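Local coordinates for protein beta-lactamase (Sphaerobacter thermophilus, PDB 4EWF) that probably hydrolyses beta-lactams to substituted beta-amino acids, as a member of the class A beta-lactamase family, at residues D104-T109 with L189-K194. Numbering follows the deposited sequence.
Sequences DLVYLT and LAMLEK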
loop_
_atom_site.group_PDB
_atom_site.type_symbol
_atom_site.label_atom_id
_atom_site.label_comp_id
_atom_site.label_asym_id
_atom_site.label_seq_id
_atom_site.Cartn_x
_atom_site.Cartn_y
_atom_site.Cartn_z
ATOM N N ASP A 104 -10.968 -1.485 -14.826
ATOM C CA ASP A 104 -9.842 -2.343 -15.184
ATOM C C ASP A 104 -8.523 -1.698 -14.731
ATOM O O ASP A 104 -7.650 -2.362 -14.166
ATOM C CB ASP A 104 -9.737 -2.547 -16.705
ATOM C CG ASP A 104 -10.892 -3.367 -17.294
ATOM O OD1 ASP A 104 -11.591 -4.101 -16.554
ATOM O OD2 ASP A 104 -11.079 -3.272 -18.530
ATOM N N LEU A 105 -8.366 -0.405 -15.011
ATOM C CA LEU A 105 -7.116 0.282 -14.672
ATOM C C LEU A 105 -6.838 0.297 -13.171
ATOM O O LEU A 105 -5.693 0.102 -12.741
ATOM C CB LEU A 105 -7.095 1.703 -15.234
ATOM C CG LEU A 105 -7.172 1.870 -16.755
ATOM C CD1 LEU A 105 -6.929 3.338 -17.103
ATOM C CD2 LEU A 105 -6.164 0.991 -17.458
ATOM N N VAL A 106 -7.872 0.555 -12.378
ATOM C CA VAL A 106 -7.724 0.544 -10.922
ATOM C C VAL A 106 -7.319 -0.854 -10.477
ATOM O O VAL A 106 -6.393 -1.020 -9.683
ATOM C CB VAL A 106 -9.043 0.970 -10.216
ATOM C CG1 VAL A 106 -8.924 0.826 -8.695
ATOM C CG2 VAL A 106 -9.369 2.407 -10.583
ATOM N N TYR A 107 -7.998 -1.862 -11.021
ATOM C CA TYR A 107 -7.708 -3.245 -10.656
ATOM C C TYR A 107 -6.263 -3.660 -10.961
ATOM O O TYR A 107 -5.581 -4.227 -10.100
ATOM C CB TYR A 107 -8.690 -4.239 -11.306
ATOM C CG TYR A 107 -8.189 -5.650 -11.122
ATOM C CD1 TYR A 107 -8.312 -6.290 -9.890
ATOM C CD2 TYR A 107 -7.542 -6.320 -12.151
ATOM C CE1 TYR A 107 -7.819 -7.556 -9.692
ATOM C CE2 TYR A 107 -7.048 -7.592 -11.967
ATOM C CZ TYR A 107 -7.183 -8.200 -10.737
ATOM O OH TYR A 107 -6.699 -9.463 -10.543
ATOM N N LEU A 108 -5.796 -3.381 -12.177
ATOM C CA LEU A 108 -4.416 -3.684 -12.556
ATOM C C LEU A 108 -3.398 -2.904 -11.721
ATOM O O LEU A 108 -2.357 -3.430 -11.315
ATOM C CB LEU A 108 -4.193 -3.427 -14.056
ATOM C CG LEU A 108 -5.021 -4.326 -14.976
ATOM C CD1 LEU A 108 -4.900 -3.845 -16.406
ATOM C CD2 LEU A 108 -4.586 -5.784 -14.855
ATOM N N THR A 109 -3.720 -1.647 -11.448
ATOM C CA THR A 109 -2.880 -0.801 -10.603
ATOM C C THR A 109 -2.647 -1.419 -9.198
ATOM O O THR A 109 -1.516 -1.491 -8.714
ATOM C CB THR A 109 -3.482 0.622 -10.483
ATOM O OG1 THR A 109 -3.368 1.299 -11.747
ATOM C CG2 THR A 109 -2.746 1.448 -9.417
ATOM N N LEU A 189 -11.517 -1.077 -0.431
ATOM C CA LEU A 189 -11.046 -2.135 0.462
ATOM C C LEU A 189 -11.128 -3.488 -0.243
ATOM O O LEU A 189 -10.246 -4.339 -0.089
ATOM C CB LEU A 189 -11.870 -2.153 1.752
ATOM C CG LEU A 189 -11.592 -0.983 2.705
ATOM C CD1 LEU A 189 -12.663 -0.907 3.792
ATOM C CD2 LEU A 189 -10.204 -1.096 3.311
ATOM N N ALA A 190 -12.199 -3.692 -1.005
ATOM C CA ALA A 190 -12.294 -4.877 -1.842
ATOM C C ALA A 190 -11.179 -4.945 -2.908
ATOM O O ALA A 190 -10.717 -6.033 -3.258
ATOM C CB ALA A 190 -13.695 -4.981 -2.485
HETATM N N MSE A 191 -10.749 -3.800 -3.441
HETATM C CA MSE A 191 -9.618 -3.801 -4.381
HETATM C C MSE A 191 -8.340 -4.269 -3.677
HETATM O O MSE A 191 -7.603 -5.105 -4.202
HETATM C CB MSE A 191 -9.364 -2.412 -4.975
HETATM C CG MSE A 191 -10.308 -2.011 -6.074
HETATM SE SE MSE A 191 -10.094 -3.149 -7.675
HETATM C CE MSE A 191 -11.563 -2.393 -8.734
ATOM N N LEU A 192 -8.061 -3.697 -2.504
ATOM C CA LEU A 192 -6.874 -4.090 -1.739
ATOM C C LEU A 192 -6.875 -5.586 -1.425
ATOM O O LEU A 192 -5.819 -6.211 -1.373
ATOM C CB LEU A 192 -6.742 -3.264 -0.451
ATOM C CG LEU A 192 -6.417 -1.795 -0.724
ATOM C CD1 LEU A 192 -6.579 -0.965 0.536
ATOM C CD2 LEU A 192 -4.991 -1.656 -1.298
ATOM N N GLU A 193 -8.057 -6.164 -1.258
ATOM C CA GLU A 193 -8.160 -7.599 -0.999
ATOM C C GLU A 193 -7.698 -8.418 -2.212
ATOM O O GLU A 193 -7.400 -9.606 -2.097
ATOM C CB GLU A 193 -9.588 -7.985 -0.590
ATOM C CG GLU A 193 -9.992 -7.425 0.780
ATOM C CD GLU A 193 -11.456 -7.685 1.151
ATOM O OE1 GLU A 193 -12.020 -8.714 0.720
ATOM O OE2 GLU A 193 -12.035 -6.855 1.892
ATOM N N LYS A 194 -7.626 -7.779 -3.372
ATOM C CA LYS A 194 -7.222 -8.492 -4.584
ATOM C C LYS A 194 -5.697 -8.499 -4.803
ATOM O O LYS A 194 -5.204 -9.025 -5.802
ATOM C CB LYS A 194 -8.000 -7.951 -5.790
ATOM C CG LYS A 194 -9.489 -8.314 -5.674
ATOM C CD LYS A 194 -10.248 -8.078 -6.944
ATOM C CE LYS A 194 -11.678 -8.583 -6.807
ATOM N NZ LYS A 194 -12.347 -7.972 -5.624
HETATM O O HOH W 1 -6.257 -10.215 -8.014
#
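Tyr107 and Met191 meet where helix 102-111 faces the end of helix 182-192, and the tyrosine illustrates how one side chain can join an apolar contact to a polar one. Tyr107 CB lies 4.0 Å from the selenium SE of Met191, a selenomethionine, and that selenium also touches Tyr107 CA at 3.8 Å, sitting at the edge of the ring near its plane. With CG anti to the backbone N (chi1 169°), the ring is carried toward the Lys194 side chain. Tyr107 CD1 comes within 4.0 Å of Lys194 CD, and Tyr107 CE1 packs 3.7 Å from Lys194 CD and 3.9 Å from Lys194 CB, the two side chains crossing at about a right angle. At the tip, Tyr107 OH is 2.7 Å from a water that donates a hydrogen bond to Lys194 O, also at 2.7 Å. On the buried flank, Val106 CG1 approaches Met191 CG at 4.1 Å; Tyr63 of helix 55-67 touches both residues, so three helices of the all-helical domain converge here. The helices thus pack by dispersion forces through Val106, Tyr107 and Met191, while on the more exposed side the water links Tyr107 OH to the backbone of the loop residue Lys194.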